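Local atomic coordinates of Endonuclease/exonuclease/phosphatase (Beutenbergia cavernae DSM 12333, PDB entry 4RUW), a protein that belongs to the endonuclease/exonuclease/phosphatase family of the DNase I-like clan, joins that domain to an Ig-like one, and carries a bound zinc ion. Residues E215-V220 with Q255-E260. Sequence-based numbering, arbitrary orientation. Where two conformers were deposited one is given.
Sequences EQLRIV and QSWIAE
In the conformer described here, Arg218 lies over the indole of Trp257 in a cation-pi stack that joins two parallel helices of the DNase I-like domain, 207-222 and 251-260; the arginine has a second conformer, so the stack need not be permanent. The two short segments run 10.7 Å apart at an angle of 4°, a spacing bridged by side chains alone, with no hydrogen bond between them. From CB, the bend at chi2 (-74°) turns the Arg218 chain so that it lies over the six-membered ring. CG meets CZ3 of Trp257 at 3.7 Å; CD follows over the same ring as a CH-pi contact, and NE sits near CH2. CZ then stands 3.6 Å from the centroid of the six-membered ring, over its face, and NH1 lies over CZ2. The guanidinium and indole planes differ by 10°, so the planar charged group is spread flat along the pi surface. The carboxylate of Glu260 is of opposite sign but not in contact; it may add a weak long-range attraction.

Deeper between the helices, CD2 of Leu217 reaches CE3 of Trp257 at 4.2 Å, approaching obliquely. The same methyl meets CG1 and CD1 of Ile258, whose side chain that of Leu217 crosses at about a right angle. Leu221 of helix 207-222 also touches Trp257 and Ile258, and Phe299 of strand 296-300 packs on Ile258, tying this apolar layer to the sheet. At the far end of Arg218, NH2 lies 3.3 Å from CE2 of Trp257, one of the two carbons shared by the indole rings.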
ATOM      1  N   GLU A 215      -4.715   3.258 -15.121  1.00 11.94           N
ATOM      2  CA  GLU A 215      -5.597   2.185 -15.574  1.00 12.08           C
ATOM      3  C   GLU A 215      -5.380   0.893 -14.792  1.00 11.38           C
ATOM      4  O   GLU A 215      -6.336   0.179 -14.469  1.00 12.68           O
ATOM      5  CB  GLU A 215      -5.428   1.943 -17.066  1.00 13.57           C
ATOM      6  CG  GLU A 215      -5.871   3.139 -17.904  1.00 16.27           C
ATOM      7  CD  GLU A 215      -6.266   2.753 -19.305  0.67 16.83           C
ATOM      8  OE1 GLU A 215      -5.496   2.027 -19.960  0.65 18.89           O
ATOM      9  OE2 GLU A 215      -7.356   3.167 -19.744  0.70 15.48           O
ATOM     10  N   GLN A 216      -4.128   0.595 -14.464  1.00 11.22           N
ATOM     11  CA  GLN A 216      -3.812  -0.569 -13.647  1.00 11.49           C
ATOM     12  C   GLN A 216      -4.447  -0.437 -12.276  1.00 11.26           C
ATOM     13  O   GLN A 216      -5.066  -1.375 -11.769  1.00 11.47           O
ATOM     14  CB  GLN A 216      -2.295  -0.711 -13.513  1.00 11.93           C
ATOM     15  CG  GLN A 216      -1.603  -0.994 -14.825  1.00 12.48           C
ATOM     16  CD  GLN A 216      -0.091  -0.876 -14.753  1.00 12.28           C
ATOM     17  OE1 GLN A 216       0.490  -0.458 -13.743  1.00 12.84           O
ATOM     18  NE2 GLN A 216       0.562  -1.262 -15.840  1.00 14.35           N
ATOM     19  N   LEU A 217      -4.282   0.727 -11.662  1.00 11.35           N
ATOM     20  CA  LEU A 217      -4.825   0.937 -10.332  1.00 11.75           C
ATOM     21  C   LEU A 217      -6.352   0.823 -10.296  1.00 11.23           C
ATOM     22  O   LEU A 217      -6.911   0.290  -9.339  1.00 12.08           O
ATOM     23  CB  LEU A 217      -4.352   2.267  -9.754  1.00 12.16           C
ATOM     24  CG  LEU A 217      -4.794   2.565  -8.319  1.00 12.10           C
ATOM     25  CD1 LEU A 217      -4.252   1.540  -7.319  1.00 14.03           C
ATOM     26  CD2 LEU A 217      -4.377   3.963  -7.940  1.00 13.32           C
ATOM     27  N   ARG A 218      -7.027   1.349 -11.318  0.51 11.84           N
ATOM     28  CA  ARG A 218      -8.482   1.203 -11.422  0.51 12.67           C
ATOM     29  C   ARG A 218      -8.875  -0.253 -11.308  0.51 11.98           C
ATOM     30  O   ARG A 218      -9.791  -0.611 -10.571  0.51 13.22           O
ATOM     31  CB  ARG A 218      -8.985   1.726 -12.759  0.51 14.13           C
ATOM     32  CG  ARG A 218      -8.988   3.219 -12.868  0.51 16.07           C
ATOM     33  CD  ARG A 218     -10.112   3.871 -12.073  0.51 17.03           C
ATOM     34  NE  ARG A 218     -10.530   5.113 -12.727  0.51 17.21           N
ATOM     35  CZ  ARG A 218     -11.159   6.110 -12.108  0.51 17.34           C
ATOM     36  NH1 ARG A 218     -11.480   7.220 -12.768  0.51 17.41           N
ATOM     37  NH2 ARG A 218     -11.454   6.013 -10.817  0.51 15.23           N
ATOM     38  N   ILE A 219      -8.192  -1.096 -12.071  1.00 12.11           N
ATOM     39  CA  ILE A 219      -8.521  -2.518 -12.098  1.00 12.62           C
ATOM     40  C   ILE A 219      -8.238  -3.149 -10.731  1.00 11.88           C
ATOM     41  O   ILE A 219      -9.058  -3.896 -10.196  1.00 12.78           O
ATOM     42  CB  ILE A 219      -7.754  -3.239 -13.206  1.00 12.89           C
ATOM     43  CG1 ILE A 219      -8.268  -2.769 -14.564  1.00 14.75           C
ATOM     44  CG2 ILE A 219      -7.908  -4.749 -13.083  1.00 13.76           C
ATOM     45  CD1 ILE A 219      -7.342  -3.060 -15.700  1.00 18.05           C
ATOM     46  N   VAL A 220      -7.094  -2.821 -10.146  1.00 11.22           N
ATOM     47  CA  VAL A 220      -6.763  -3.339  -8.824  1.00 11.91           C
ATOM     48  C   VAL A 220      -7.848  -2.969  -7.810  1.00 11.66           C
ATOM     49  O   VAL A 220      -8.364  -3.826  -7.082  1.00 12.85           O
ATOM     50  CB  VAL A 220      -5.402  -2.812  -8.359  1.00 11.81           C
ATOM     51  CG1 VAL A 220      -5.173  -3.111  -6.892  1.00 13.07           C
ATOM     52  CG2 VAL A 220      -4.300  -3.413  -9.215  1.00 12.90           C
ATOM     53  N   GLN A 255      -4.239   8.530  -5.268  1.00 12.41           N
ATOM     54  CA  GLN A 255      -4.447   8.341  -3.836  1.00 12.50           C
ATOM     55  C   GLN A 255      -5.889   8.647  -3.424  1.00 12.40           C
ATOM     56  O   GLN A 255      -6.428   7.997  -2.528  1.00 13.01           O
ATOM     57  CB  GLN A 255      -3.438   9.153  -3.020  1.00 13.70           C
ATOM     58  CG  GLN A 255      -1.992   8.736  -3.265  1.00 15.21           C
ATOM     59  CD  GLN A 255      -1.580   7.480  -2.510  1.00 14.66           C
ATOM     60  OE1 GLN A 255      -2.220   7.084  -1.532  1.00 16.41           O
ATOM     61  NE2 GLN A 255      -0.478   6.866  -2.944  1.00 16.15           N
ATOM     62  N   SER A 256      -6.526   9.616  -4.079  1.00 12.34           N
ATOM     63  CA  SER A 256      -7.921   9.906  -3.778  1.00 13.05           C
ATOM     64  C   SER A 256      -8.801   8.702  -4.120  1.00 12.55           C
ATOM     65  O   SER A 256      -9.734   8.400  -3.390  1.00 13.15           O
ATOM     66  CB  SER A 256      -8.409  11.177  -4.488  1.00 13.73           C
ATOM     67  OG  SER A 256      -8.681  10.981  -5.870  1.00 13.69           O
ATOM     68  N   TRP A 257      -8.490   8.000  -5.206  1.00 12.14           N
ATOM     69  CA  TRP A 257      -9.259   6.812  -5.579  1.00 12.72           C
ATOM     70  C   TRP A 257      -9.123   5.720  -4.528  1.00 11.95           C
ATOM     71  O   TRP A 257     -10.086   5.036  -4.187  1.00 13.75           O
ATOM     72  CB  TRP A 257      -8.778   6.238  -6.904  1.00 12.82           C
ATOM     73  CG  TRP A 257      -8.954   7.102  -8.099  1.00 13.50           C
ATOM     74  CD1 TRP A 257      -9.699   8.238  -8.207  1.00 13.45           C
ATOM     75  CD2 TRP A 257      -8.350   6.892  -9.377  1.00 13.16           C
ATOM     76  NE1 TRP A 257      -9.601   8.744  -9.487  1.00 14.43           N
ATOM     77  CE2 TRP A 257      -8.779   7.933 -10.221  1.00 13.55           C
ATOM     78  CE3 TRP A 257      -7.500   5.910  -9.895  1.00 14.04           C
ATOM     79  CZ2 TRP A 257      -8.377   8.023 -11.553  1.00 14.90           C
ATOM     80  CZ3 TRP A 257      -7.106   6.000 -11.219  1.00 15.22           C
ATOM     81  CH2 TRP A 257      -7.539   7.051 -12.029  1.00 15.83           C
ATOM     82  N   ILE A 258      -7.911   5.532  -4.026  1.00 12.56           N
ATOM     83  CA  ILE A 258      -7.673   4.497  -3.026  1.00 11.96           C
ATOM     84  C   ILE A 258      -8.455   4.820  -1.747  1.00 12.41           C
ATOM     85  O   ILE A 258      -9.121   3.954  -1.168  1.00 12.99           O
ATOM     86  CB  ILE A 258      -6.166   4.340  -2.719  1.00 12.62           C
ATOM     87  CG1 ILE A 258      -5.392   3.947  -3.984  1.00 12.86           C
ATOM     88  CG2 ILE A 258      -5.956   3.312  -1.637  1.00 13.73           C
ATOM     89  CD1 ILE A 258      -3.872   4.038  -3.836  1.00 13.80           C
ATOM     90  N   ALA A 259      -8.387   6.076  -1.318  1.00 12.32           N
ATOM     91  CA  ALA A 259      -9.092   6.491  -0.116  1.00 13.25           C
ATOM     92  C   ALA A 259     -10.607   6.350  -0.288  1.00 13.85           C
ATOM     93  O   ALA A 259     -11.297   5.911   0.633  1.00 14.26           O
ATOM     94  CB  ALA A 259      -8.717   7.918   0.248  1.00 13.98           C
ATOM     95  N   GLU A 260     -11.193   6.742  -1.536  1.00 15.12           N
ATOM     96  CA  GLU A 260     -12.627   6.623  -1.843  1.00 17.35           C
ATOM     97  C   GLU A 260     -13.106   5.197  -1.711  1.00 18.07           C
ATOM     98  O   GLU A 260     -14.268   4.943  -1.403  1.00 19.94           O
ATOM     99  CB  GLU A 260     -12.927   7.039  -3.291  1.00 21.13           C
ATOM    100  CG  GLU A 260     -12.736   8.489  -3.668  1.00 27.49           C
ATOM    101  CD  GLU A 260     -13.003   8.721  -5.151  0.83 31.83           C
ATOM    102  OE1 GLU A 260     -13.147   7.737  -5.902  0.44 34.79           O
ATOM    103  OE2 GLU A 260     -13.094   9.892  -5.569  0.39 35.19           O
TER